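PDB 5KKU: polyketide synthase type I from Bacillus amyloliquefaciens, which probably dehydrates carrier-protein-bound intermediates through this N-terminal dehydratase domain, one part of a large multidomain synthase of the difficidin assembly line. Local coordinates for residues 20-26 with 153-159; 29-33 with 65-69; 175-179 with 195-200; 183-187 with 232-236. All blocks are in the same frame, centred on the assembly; numbering follows the deposited sequence.

Interaction 1: 20-26 with 153-159; sequences YIVRDHR and IEHGEFM
H25 and R26 pair antiparallel with H155 and E154, the R26–E154 pair being closed by two backbone bonds: E154 N gives to R26 O at 2.8 Å, and R26 N gives to E154 O with an N-H...O angle of 171°. Where the short helix 20-23 ends, D24 prolongs the pairing, its O taking the N-H of G156. The turn beyond the strand binds the D24 carboxylate through one N-H. F158 N reaches D24 OD2 at 2.7 Å on the anti side of the carboxylate, and R23 NH1 forms a salt bridge to the same oxygen, so OD2 is held from both segments. Above F158, the CB of Y20 sits over one ring face, 3.7 Å from the centroid. The two aromatic planes are nearly parallel (4°) yet slid apart, so Y20 packs through its CB, not by ring overlap. I21 CG2 touches M159 SD at 4.1 Å. With CG anti to its backbone N (chi1 -172°), the H25 ring extends alongside H155 and turns its edge to that ring's face; H25 CD2 lies 3.6 Å from H155 NE2, a nitrogen already hydrogen-bonded to D198. I153 CG2 approaches H25 NE2. The strand pair thus joins the predicted N- and C-terminal hotdog folds and brings H25, the predicted proton acceptor, near D198, the predicted donor, as in the double-hotdog active site of polyketide synthase dehydratases.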
loop_
_atom_site.group_PDB
_atom_site.type_symbol
_atom_site.label_atom_id
_atom_site.label_comp_id
_atom_site.label_asym_id
_atom_site.label_seq_id
_atom_site.Cartn_x
_atom_site.Cartn_y
_atom_site.Cartn_z
ATOM N N TYR A 20 13.324 0.828 8.100
ATOM C CA TYR A 20 13.159 -0.580 7.842
ATOM C C TYR A 20 12.353 -0.864 6.590
ATOM O O TYR A 20 12.572 -1.842 5.983
ATOM C CB TYR A 20 12.551 -1.348 9.009
ATOM C CG TYR A 20 13.397 -1.542 10.232
ATOM C CD1 TYR A 20 14.450 -2.399 10.237
ATOM C CD2 TYR A 20 13.102 -0.899 11.394
ATOM C CE1 TYR A 20 15.191 -2.611 11.361
ATOM C CE2 TYR A 20 13.844 -1.097 12.508
ATOM C CZ TYR A 20 14.887 -1.961 12.469
ATOM O OH TYR A 20 15.617 -2.173 13.518
ATOM N N ILE A 21 11.429 0.027 6.246
ATOM C CA ILE A 21 10.598 -0.150 5.061
ATOM C C ILE A 21 11.448 -0.222 3.796
ATOM O O ILE A 21 11.424 -1.219 3.075
ATOM C CB ILE A 21 9.573 0.989 4.915
ATOM C CG1 ILE A 21 8.638 1.023 6.126
ATOM C CG2 ILE A 21 8.779 0.829 3.628
ATOM C CD1 ILE A 21 8.076 2.396 6.424
ATOM N N VAL A 22 12.199 0.843 3.533
ATOM C CA VAL A 22 13.056 0.904 2.356
ATOM C C VAL A 22 14.202 -0.098 2.455
ATOM O O VAL A 22 14.696 -0.594 1.442
ATOM C CB VAL A 22 13.638 2.315 2.152
ATOM C CG1 VAL A 22 12.519 3.328 1.965
ATOM C CG2 VAL A 22 14.521 2.699 3.330
ATOM N N ARG A 23 14.621 -0.401 3.636
ATOM C CA ARG A 23 15.675 -1.327 3.749
ATOM C C ARG A 23 15.232 -2.667 3.249
ATOM O O ARG A 23 15.966 -3.361 2.644
ATOM C CB ARG A 23 16.099 -1.366 5.184
ATOM C CG ARG A 23 17.054 -2.407 5.672
ATOM C CD ARG A 23 16.924 -2.274 7.165
ATOM N NE ARG A 23 17.572 -3.247 7.973
ATOM C CZ ARG A 23 17.053 -4.381 8.398
ATOM N NH1 ARG A 23 15.878 -4.786 8.091
ATOM N NH2 ARG A 23 17.759 -5.114 9.177
ATOM N N ASP A 24 13.974 -2.978 3.494
ATOM C CA ASP A 24 13.439 -4.288 3.185
ATOM C C ASP A 24 12.452 -4.229 2.014
ATOM O O ASP A 24 11.616 -5.050 1.846
ATOM C CB ASP A 24 12.811 -4.900 4.421
ATOM C CG ASP A 24 13.834 -5.332 5.453
ATOM O OD1 ASP A 24 15.027 -5.302 5.189
ATOM O OD2 ASP A 24 13.428 -5.726 6.506
ATOM N N HIS A 25 12.594 -3.193 1.214
ATOM C CA HIS A 25 11.898 -3.075 -0.062
ATOM C C HIS A 25 12.756 -2.434 -1.132
ATOM O O HIS A 25 12.873 -1.230 -1.237
ATOM C CB HIS A 25 10.546 -2.380 0.053
ATOM C CG HIS A 25 9.756 -2.425 -1.199
ATOM N ND1 HIS A 25 9.645 -1.355 -2.039
ATOM C CD2 HIS A 25 9.040 -3.409 -1.760
ATOM C CE1 HIS A 25 8.900 -1.679 -3.065
ATOM N NE2 HIS A 25 8.529 -2.922 -2.920
ATOM N N ARG A 26 13.397 -3.251 -1.916
ATOM C CA ARG A 26 14.235 -2.709 -2.941
ATOM C C ARG A 26 13.838 -3.173 -4.322
ATOM O O ARG A 26 13.535 -4.288 -4.509
ATOM C CB ARG A 26 15.711 -2.955 -2.635
ATOM C CG ARG A 26 16.081 -3.023 -1.167
ATOM C CD ARG A 26 17.561 -3.220 -0.957
ATOM N NE ARG A 26 17.897 -3.180 0.431
ATOM C CZ ARG A 26 19.094 -3.356 0.954
ATOM N NH1 ARG A 26 20.151 -3.550 0.203
ATOM N NH2 ARG A 26 19.222 -3.309 2.235
ATOM N N ILE A 153 11.920 -7.046 -7.635
ATOM C CA ILE A 153 11.466 -6.448 -6.406
ATOM C C ILE A 153 11.808 -7.362 -5.224
ATOM O O ILE A 153 11.443 -8.489 -5.206
ATOM C CB ILE A 153 9.975 -6.188 -6.475
ATOM C CG1 ILE A 153 9.688 -5.296 -7.657
ATOM C CG2 ILE A 153 9.475 -5.589 -5.196
ATOM C CD1 ILE A 153 8.247 -4.951 -7.811
ATOM N N GLU A 154 12.537 -6.885 -4.258
ATOM C CA GLU A 154 12.945 -7.748 -3.201
ATOM C C GLU A 154 12.489 -7.336 -1.825
ATOM O O GLU A 154 12.893 -6.338 -1.295
ATOM C CB GLU A 154 14.448 -7.961 -3.202
ATOM C CG GLU A 154 15.027 -8.604 -4.433
ATOM C CD GLU A 154 14.851 -10.118 -4.534
ATOM O OE1 GLU A 154 14.976 -10.842 -3.545
ATOM O OE2 GLU A 154 14.635 -10.585 -5.636
ATOM N N HIS A 155 11.655 -8.141 -1.230
ATOM C CA HIS A 155 11.211 -7.881 0.090
ATOM C C HIS A 155 12.122 -8.489 1.124
ATOM O O HIS A 155 12.461 -9.636 1.036
ATOM C CB HIS A 155 9.826 -8.428 0.290
ATOM C CG HIS A 155 8.750 -7.650 -0.377
ATOM N ND1 HIS A 155 8.383 -7.866 -1.678
ATOM C CD2 HIS A 155 7.933 -6.688 0.087
ATOM C CE1 HIS A 155 7.393 -7.067 -1.982
ATOM N NE2 HIS A 155 7.105 -6.340 -0.932
ATOM N N GLY A 156 12.550 -7.685 2.070
ATOM C CA GLY A 156 13.254 -8.115 3.249
ATOM C C GLY A 156 12.411 -8.443 4.476
ATOM O O GLY A 156 11.239 -8.366 4.430
ATOM N N GLU A 157 13.047 -8.798 5.564
ATOM C CA GLU A 157 12.394 -9.187 6.796
ATOM C C GLU A 157 11.177 -8.401 7.248
ATOM O O GLU A 157 10.155 -8.994 7.482
ATOM C CB GLU A 157 13.419 -9.353 7.910
ATOM C CG GLU A 157 12.913 -9.368 9.326
ATOM C CD GLU A 157 13.886 -9.974 10.331
ATOM O OE1 GLU A 157 15.101 -9.877 10.181
ATOM O OE2 GLU A 157 13.431 -10.562 11.311
ATOM N N PHE A 158 11.313 -7.104 7.357
ATOM C CA PHE A 158 10.253 -6.290 7.780
ATOM C C PHE A 158 9.163 -6.203 6.740
ATOM O O PHE A 158 8.044 -6.048 7.050
ATOM C CB PHE A 158 10.848 -4.914 7.967
ATOM C CG PHE A 158 9.970 -3.932 8.608
ATOM C CD1 PHE A 158 9.035 -3.279 7.906
ATOM C CD2 PHE A 158 10.139 -3.622 9.927
ATOM C CE1 PHE A 158 8.247 -2.359 8.512
ATOM C CE2 PHE A 158 9.363 -2.701 10.540
ATOM C CZ PHE A 158 8.417 -2.059 9.827
ATOM N N MET A 159 9.420 -6.223 5.474
ATOM C CA MET A 159 8.290 -6.092 4.579
ATOM C C MET A 159 7.712 -7.376 4.055
ATOM O O MET A 159 6.659 -7.382 3.497
ATOM C CB MET A 159 8.665 -5.221 3.418
ATOM C CG MET A 159 8.897 -3.806 3.819
ATOM S SD MET A 159 7.462 -2.957 4.423
ATOM C CE MET A 159 6.517 -2.813 2.967
#

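Interaction 2: 29-33 with 65-69; sequences QIRVL and PVVTS
R31 O accepts the N-H of T68 at 3.0 Å, with an N-H...O angle of 157° and the donor tilted from the carbonyl plane. A second backbone link, L33 N to V66 O, is bent to 119° and counts as weak. CA-H...O contacts accompany both: V67 CA approaches R31 O and V32 CA approaches V66 O. T68 OG1 lies 3.6 Å from R31 CB, while its hydrogen-bond partner is H17 ND1; R31 NH1 is likewise bound to H17, through the backbone O. V32 and V67 form an antiparallel non-hydrogen-bonded pair with CA atoms 4.2 Å apart. Strand 66-67 is an outermost strand of the small sheet that continues through 30-33 and 25-27 to 153-155 and lies partly within the predicted N-terminal hotdog fold. On the V32–V67 face, the valines meet through their CG2 methyls at a tight 3.4 Å. V32 CG1, anti to the backbone N (chi1 -178°), is directed instead at P65 CB. I30 CG2 adds to this face by touching V67 CG1 at 3.7 Å, and L293 of helix 286-297 packs against both I30 and V32. L33 and V66 point the same way, side by side, L33 CD2 resting against V66 CB and CG1.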
loop_
_atom_site.group_PDB
_atom_site.type_symbol
_atom_site.label_atom_id
_atom_site.label_comp_id
_atom_site.label_asym_id
_atom_site.label_seq_id
_atom_site.Cartn_x
_atom_site.Cartn_y
_atom_site.Cartn_z
ATOM N N GLN A 29 17.600 -3.364 -6.640
ATOM C CA GLN A 29 18.651 -3.084 -5.709
ATOM C C GLN A 29 18.662 -1.653 -5.248
ATOM O O GLN A 29 19.604 -1.222 -4.699
ATOM C CB GLN A 29 20.019 -3.557 -6.240
ATOM C CG GLN A 29 20.232 -5.050 -6.068
ATOM C CD GLN A 29 21.587 -5.579 -6.498
ATOM O OE1 GLN A 29 21.872 -5.701 -7.681
ATOM N NE2 GLN A 29 22.399 -5.925 -5.545
ATOM N N ILE A 30 17.588 -0.950 -5.495
ATOM C CA ILE A 30 17.455 0.409 -5.025
ATOM C C ILE A 30 16.357 0.483 -3.969
ATOM O O ILE A 30 15.338 -0.085 -4.145
ATOM C CB ILE A 30 17.205 1.381 -6.162
ATOM C CG1 ILE A 30 18.383 1.416 -7.108
ATOM C CG2 ILE A 30 16.892 2.741 -5.633
ATOM C CD1 ILE A 30 17.987 1.798 -8.490
ATOM N N ARG A 31 16.617 1.201 -2.882
ATOM C CA ARG A 31 15.643 1.343 -1.806
ATOM C C ARG A 31 14.587 2.387 -2.155
ATOM O O ARG A 31 14.906 3.552 -2.395
ATOM C CB ARG A 31 16.339 1.718 -0.497
ATOM C CG ARG A 31 17.359 0.696 -0.022
ATOM C CD ARG A 31 17.921 1.068 1.341
ATOM N NE ARG A 31 19.116 0.297 1.669
ATOM C CZ ARG A 31 19.655 0.234 2.881
ATOM N NH1 ARG A 31 19.106 0.900 3.889
ATOM N NH2 ARG A 31 20.744 -0.493 3.089
ATOM N N VAL A 32 13.327 1.963 -2.181
ATOM C CA VAL A 32 12.222 2.859 -2.500
ATOM C C VAL A 32 11.143 2.805 -1.424
ATOM O O VAL A 32 11.159 1.929 -0.559
ATOM C CB VAL A 32 11.593 2.516 -3.863
ATOM C CG1 VAL A 32 10.476 3.495 -4.192
ATOM C CG2 VAL A 32 12.655 2.522 -4.953
ATOM N N LEU A 33 10.206 3.745 -1.484
ATOM C CA LEU A 33 9.118 3.806 -0.516
ATOM C C LEU A 33 7.799 3.359 -1.138
ATOM O O LEU A 33 7.286 4.010 -2.053
ATOM C CB LEU A 33 8.981 5.222 0.048
ATOM C CG LEU A 33 7.975 5.402 1.187
ATOM C CD1 LEU A 33 8.164 4.327 2.246
ATOM C CD2 LEU A 33 8.099 6.790 1.799
ATOM N N PRO A 65 8.026 7.740 -6.806
ATOM C CA PRO A 65 8.461 6.890 -5.717
ATOM C C PRO A 65 9.426 7.611 -4.790
ATOM O O PRO A 65 10.189 8.351 -5.287
ATOM C CB PRO A 65 9.147 5.750 -6.447
ATOM C CG PRO A 65 9.654 6.336 -7.663
ATOM C CD PRO A 65 8.603 7.305 -8.076
ATOM N N VAL A 66 9.318 7.469 -3.490
ATOM C CA VAL A 66 10.306 7.994 -2.572
ATOM C C VAL A 66 11.508 7.048 -2.522
ATOM O O VAL A 66 11.415 5.981 -2.007
ATOM C CB VAL A 66 9.733 8.211 -1.165
ATOM C CG1 VAL A 66 10.810 8.469 -0.147
ATOM C CG2 VAL A 66 8.720 9.321 -1.142
ATOM N N VAL A 67 12.626 7.462 -3.099
ATOM C CA VAL A 67 13.854 6.694 -3.146
ATOM C C VAL A 67 14.912 7.247 -2.194
ATOM O O VAL A 67 15.180 8.391 -2.207
ATOM C CB VAL A 67 14.392 6.636 -4.568
ATOM C CG1 VAL A 67 15.805 6.110 -4.640
ATOM C CG2 VAL A 67 13.491 5.812 -5.431
ATOM N N THR A 68 15.567 6.370 -1.462
ATOM C CA THR A 68 16.669 6.768 -0.602
ATOM C C THR A 68 18.002 6.267 -1.063
ATOM O O THR A 68 18.080 5.401 -1.863
ATOM C CB THR A 68 16.464 6.399 0.876
ATOM O OG1 THR A 68 16.572 4.995 1.059
ATOM C CG2 THR A 68 15.162 6.799 1.315
ATOM N N SER A 69 19.055 6.810 -0.512
ATOM C CA SER A 69 20.394 6.465 -0.869
ATOM C C SER A 69 21.318 6.551 0.339
ATOM O O SER A 69 20.974 7.137 1.309
ATOM C CB SER A 69 20.852 7.401 -1.968
ATOM O OG SER A 69 22.189 7.264 -2.291
#

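Interaction 3: 175-179 with 195-200; sequences MELTL and AFLDAS
L179 lies across one face of the F196 ring, its side chain roughly perpendicular to that of the phenylalanine. L179 CD2 stands 3.6 Å from the F196 ring centroid and just 7° off the normal, which makes this a CH-pi contact over the ring centre; L179 CG meets F196 CZ nearer the rim. The L179 CG is turned anti to its carbonyl carbon (chi1 -44°), bringing a side chain that starts obliquely onto the helix. L179 CD2 also touches A195 CB at 3.9 Å. F196 offers its edge to the strand: CE1 comes within 3.6 Å of L177 O, close to the ring plane, while F233 makes an edge-to-face pair with this ring. Strand 175-178 and helix 195-200 run nearly antiparallel, 154° between directions, with axes 9.4 Å apart, the helix-against-sheet packing of a hotdog fold, here the predicted C-terminal one. On this helix D198, the predicted proton donor, takes no part in the packing and is hydrogen-bonded to H155. Further along, L177 divides its branches, CD2 going to A199 CB at 4.1 Å and CD1 to S200 OG. That S200 hydroxyl donates to F196 O at 2.8 Å, arriving from the opposite face of the carbonyl plane to S200 N. M175 CE reaches the carbonyl oxygens of A199 and S200.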
loop_
_atom_site.group_PDB
_atom_site.type_symbol
_atom_site.label_atom_id
_atom_site.label_comp_id
_atom_site.label_asym_id
_atom_site.label_seq_id
_atom_site.Cartn_x
_atom_site.Cartn_y
_atom_site.Cartn_z
ATOM N N MET A 175 -5.952 -14.061 1.486
ATOM C CA MET A 175 -4.538 -14.072 1.840
ATOM C C MET A 175 -4.286 -13.945 3.340
ATOM O O MET A 175 -4.514 -12.889 3.933
ATOM C CB MET A 175 -3.794 -12.964 1.092
ATOM C CG MET A 175 -3.580 -13.247 -0.386
ATOM S SD MET A 175 -2.603 -11.973 -1.206
ATOM C CE MET A 175 -3.580 -10.515 -0.849
ATOM N N GLU A 176 -3.808 -15.028 3.944
ATOM C CA GLU A 176 -3.504 -15.045 5.343
ATOM C C GLU A 176 -2.143 -14.451 5.508
ATOM O O GLU A 176 -1.189 -14.980 5.047
ATOM C CB GLU A 176 -3.573 -16.461 5.888
ATOM C CG GLU A 176 -3.504 -16.514 7.392
ATOM C CD GLU A 176 -3.539 -17.907 7.919
ATOM O OE1 GLU A 176 -2.847 -18.740 7.382
ATOM O OE2 GLU A 176 -4.251 -18.176 8.871
ATOM N N LEU A 177 -2.068 -13.308 6.140
ATOM C CA LEU A 177 -0.833 -12.604 6.270
ATOM C C LEU A 177 -0.426 -12.357 7.702
ATOM O O LEU A 177 -1.215 -11.944 8.500
ATOM C CB LEU A 177 -0.953 -11.293 5.521
ATOM C CG LEU A 177 -1.249 -11.432 4.044
ATOM C CD1 LEU A 177 -1.884 -10.214 3.462
ATOM C CD2 LEU A 177 0.038 -11.707 3.353
ATOM N N THR A 178 0.837 -12.585 8.012
ATOM C CA THR A 178 1.410 -12.299 9.308
ATOM C C THR A 178 2.759 -11.617 9.176
ATOM O O THR A 178 3.533 -11.932 8.339
ATOM C CB THR A 178 1.551 -13.538 10.176
ATOM O OG1 THR A 178 0.278 -14.112 10.380
ATOM C CG2 THR A 178 2.034 -13.201 11.480
ATOM N N LEU A 179 3.055 -10.693 10.054
ATOM C CA LEU A 179 4.318 -10.037 10.034
ATOM C C LEU A 179 5.455 -10.895 10.552
ATOM O O LEU A 179 5.234 -11.845 11.234
ATOM C CB LEU A 179 4.257 -8.761 10.819
ATOM C CG LEU A 179 3.053 -7.875 10.605
ATOM C CD1 LEU A 179 3.089 -6.836 11.691
ATOM C CD2 LEU A 179 3.086 -7.221 9.266
ATOM N N ALA A 195 3.750 -2.856 5.908
ATOM C CA ALA A 195 3.971 -4.217 5.479
ATOM C C ALA A 195 2.676 -4.913 5.106
ATOM O O ALA A 195 2.584 -5.513 4.098
ATOM C CB ALA A 195 4.714 -5.010 6.511
ATOM N N PHE A 196 1.675 -4.801 5.958
ATOM C CA PHE A 196 0.363 -5.298 5.688
ATOM C C PHE A 196 -0.253 -4.671 4.443
ATOM O O PHE A 196 -0.772 -5.376 3.638
ATOM C CB PHE A 196 -0.556 -5.098 6.874
ATOM C CG PHE A 196 -0.523 -6.205 7.893
ATOM C CD1 PHE A 196 -0.354 -7.512 7.526
ATOM C CD2 PHE A 196 -0.703 -5.920 9.214
ATOM C CE1 PHE A 196 -0.318 -8.500 8.451
ATOM C CE2 PHE A 196 -0.677 -6.897 10.152
ATOM C CZ PHE A 196 -0.492 -8.190 9.770
ATOM N N LEU A 197 -0.141 -3.357 4.298
ATOM C CA LEU A 197 -0.678 -2.623 3.191
ATOM C C LEU A 197 -0.042 -3.057 1.869
ATOM O O LEU A 197 -0.721 -3.338 0.932
ATOM C CB LEU A 197 -0.548 -1.120 3.426
ATOM C CG LEU A 197 -1.357 -0.430 4.519
ATOM C CD1 LEU A 197 -1.248 1.057 4.408
ATOM C CD2 LEU A 197 -2.807 -0.819 4.461
ATOM N N ASP A 198 1.277 -3.094 1.798
ATOM C CA ASP A 198 2.024 -3.553 0.646
ATOM C C ASP A 198 1.620 -4.939 0.181
ATOM O O ASP A 198 1.278 -5.114 -0.921
ATOM C CB ASP A 198 3.497 -3.493 0.961
ATOM C CG ASP A 198 4.370 -3.832 -0.194
ATOM O OD1 ASP A 198 4.420 -3.117 -1.173
ATOM O OD2 ASP A 198 5.033 -4.821 -0.126
ATOM N N ALA A 199 1.670 -5.913 1.064
ATOM C CA ALA A 199 1.271 -7.265 0.735
ATOM C C ALA A 199 -0.160 -7.376 0.266
ATOM O O ALA A 199 -0.446 -8.209 -0.540
ATOM C CB ALA A 199 1.504 -8.212 1.877
ATOM N N SER A 200 -1.023 -6.542 0.783
ATOM C CA SER A 200 -2.403 -6.543 0.389
ATOM C C SER A 200 -2.657 -6.065 -1.023
ATOM O O SER A 200 -3.604 -6.441 -1.603
ATOM C CB SER A 200 -3.243 -5.760 1.362
ATOM O OG SER A 200 -3.216 -6.346 2.595
#

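Interaction 4: 183-187 with 232-236; sequences AEGFR and PFPKT
R187 is the central residue of this contact between the end of helix 181-184 and the loop that precedes strand 236-248, both in the predicted C-terminal hotdog fold. A type I beta turn from E184 to R187, with R187 N bonded to E184 O, brings both charged side chains to the same loop. Among the polar interactions, the one hydrogen bond between the segments runs from R187 NH1 to F233 O at 2.9 Å; its N-H...O angle of 131° is rather bent, and the acceptor is tilted from the guanidinium plane. The salt bridge lies within the turn: R187 NE meets E184 OE1 at 2.9 Å, in the guanidinium plane and on the syn lone pair of the oxygen, with weaker bonds from NE and NH2 to OE2. These bonds hold the guanidinium from different edges and should restrict its rotation. K235 NZ, 5.2 Å from E184 OE2, is not in contact with the carboxylate. In the packing, one guanidinium face lies against the loop backbone, K235 N standing 3.6 Å above the plane over its centre. Extended as far as CD, the R187 chain bends at chi3 (62°), which lays the guanidinium over the loop backbone, while R187 CD approaches P234 O at 3.2 Å. The aliphatic part of K235 crosses R187 at about a right angle, K235 CG lying 3.4 Å from R187 NH2 and 3.7 Å from E184 OE1.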
loop_
_atom_site.group_PDB
_atom_site.type_symbol
_atom_site.label_atom_id
_atom_site.label_comp_id
_atom_site.label_asym_id
_atom_site.label_seq_id
_atom_site.Cartn_x
_atom_site.Cartn_y
_atom_site.Cartn_z
ATOM N N ALA A 183 8.865 -6.902 12.313
ATOM C CA ALA A 183 7.753 -6.110 11.862
ATOM C C ALA A 183 6.631 -6.054 12.845
ATOM O O ALA A 183 5.985 -5.064 12.967
ATOM C CB ALA A 183 7.250 -6.611 10.547
ATOM N N GLU A 184 6.457 -7.120 13.588
ATOM C CA GLU A 184 5.365 -7.235 14.510
ATOM C C GLU A 184 5.492 -6.274 15.661
ATOM O O GLU A 184 4.516 -5.800 16.158
ATOM C CB GLU A 184 5.223 -8.671 14.978
ATOM C CG GLU A 184 4.384 -8.847 16.196
ATOM C CD GLU A 184 3.008 -8.275 16.045
ATOM O OE1 GLU A 184 2.459 -8.344 14.957
ATOM O OE2 GLU A 184 2.512 -7.719 17.020
ATOM N N GLY A 185 6.712 -5.961 16.056
ATOM C CA GLY A 185 6.948 -5.065 17.149
ATOM C C GLY A 185 6.503 -3.637 16.888
ATOM O O GLY A 185 6.391 -2.890 17.787
ATOM N N PHE A 186 6.243 -3.291 15.638
ATOM C CA PHE A 186 5.838 -1.961 15.298
ATOM C C PHE A 186 4.339 -1.814 14.994
ATOM O O PHE A 186 3.846 -0.750 14.781
ATOM C CB PHE A 186 6.637 -1.483 14.111
ATOM C CG PHE A 186 8.104 -1.290 14.376
ATOM C CD1 PHE A 186 8.583 -0.108 14.867
ATOM C CD2 PHE A 186 8.995 -2.277 14.082
ATOM C CE1 PHE A 186 9.907 0.070 15.086
ATOM C CE2 PHE A 186 10.330 -2.110 14.266
ATOM C CZ PHE A 186 10.790 -0.936 14.783
ATOM N N ARG A 187 3.705 -2.978 14.846
ATOM C CA ARG A 187 2.301 -3.091 14.479
ATOM C C ARG A 187 1.481 -2.178 15.343
ATOM O O ARG A 187 0.461 -1.635 14.920
ATOM C CB ARG A 187 1.820 -4.536 14.636
ATOM C CG ARG A 187 0.379 -4.761 14.209
ATOM C CD ARG A 187 0.024 -6.239 14.220
ATOM N NE ARG A 187 0.125 -6.815 15.558
ATOM C CZ ARG A 187 -0.727 -6.563 16.546
ATOM N NH1 ARG A 187 -1.749 -5.741 16.350
ATOM N NH2 ARG A 187 -0.557 -7.132 17.732
ATOM N N PRO A 232 -7.989 -1.202 13.824
ATOM C CA PRO A 232 -6.555 -1.446 13.732
ATOM C C PRO A 232 -6.217 -2.880 13.423
ATOM O O PRO A 232 -6.933 -3.742 13.813
ATOM C CB PRO A 232 -6.054 -1.077 15.107
ATOM C CG PRO A 232 -7.224 -1.234 15.976
ATOM C CD PRO A 232 -8.407 -0.876 15.177
ATOM N N PHE A 233 -5.176 -3.111 12.671
ATOM C CA PHE A 233 -4.783 -4.445 12.331
ATOM C C PHE A 233 -4.361 -5.306 13.524
ATOM O O PHE A 233 -3.662 -4.876 14.357
ATOM C CB PHE A 233 -3.631 -4.380 11.339
ATOM C CG PHE A 233 -3.990 -3.862 9.981
ATOM C CD1 PHE A 233 -5.208 -4.088 9.440
ATOM C CD2 PHE A 233 -3.060 -3.184 9.233
ATOM C CE1 PHE A 233 -5.501 -3.637 8.181
ATOM C CE2 PHE A 233 -3.348 -2.731 7.977
ATOM C CZ PHE A 233 -4.574 -2.953 7.450
ATOM N N PRO A 234 -4.743 -6.560 13.535
ATOM C CA PRO A 234 -4.236 -7.496 14.527
ATOM C C PRO A 234 -3.002 -8.181 14.028
ATOM O O PRO A 234 -2.524 -7.765 13.020
ATOM C CB PRO A 234 -5.361 -8.486 14.651
ATOM C CG PRO A 234 -5.986 -8.445 13.341
ATOM C CD PRO A 234 -5.988 -7.030 12.957
ATOM N N LYS A 235 -2.510 -9.193 14.703
ATOM C CA LYS A 235 -1.321 -9.881 14.311
ATOM C C LYS A 235 -1.431 -10.559 12.965
ATOM O O LYS A 235 -0.524 -10.560 12.211
ATOM C CB LYS A 235 -0.951 -10.882 15.365
ATOM C CG LYS A 235 -0.261 -10.287 16.559
ATOM C CD LYS A 235 0.090 -11.326 17.584
ATOM C CE LYS A 235 0.609 -10.665 18.844
ATOM N NZ LYS A 235 0.667 -11.551 20.036
ATOM N N THR A 236 -2.555 -11.170 12.676
ATOM C CA THR A 236 -2.755 -11.759 11.381
ATOM C C THR A 236 -3.984 -11.164 10.740
ATOM O O THR A 236 -4.977 -11.049 11.357
ATOM C CB THR A 236 -2.981 -13.280 11.460
ATOM O OG1 THR A 236 -1.907 -13.925 12.119
ATOM C CG2 THR A 236 -3.179 -13.884 10.106
#

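Interactions 1 and 2 belong to one small sheet: strands 25-27 and 30-33 are neighbours in it, and I21 CG2 packs on L33 CD1. Interaction 1 is partly buried and mixes strand bonding with a gripped carboxylate, whereas interaction 2 is buried and mostly aliphatic. Interaction 3, also buried, relies on apolar and CH-pi packing between strand and helix; its helix meets interaction 1 through the probable hydrogen bond between H155 NE2 and D198 OD2. Interaction 4 lies at the surface, where an arginine held by its own turn's glutamate bonds to a backbone carbonyl and packs on the loop, yet T236 joins T178 of interaction 3. Interactions 2 and 4 are the most separated, with centres about 24 Å apart.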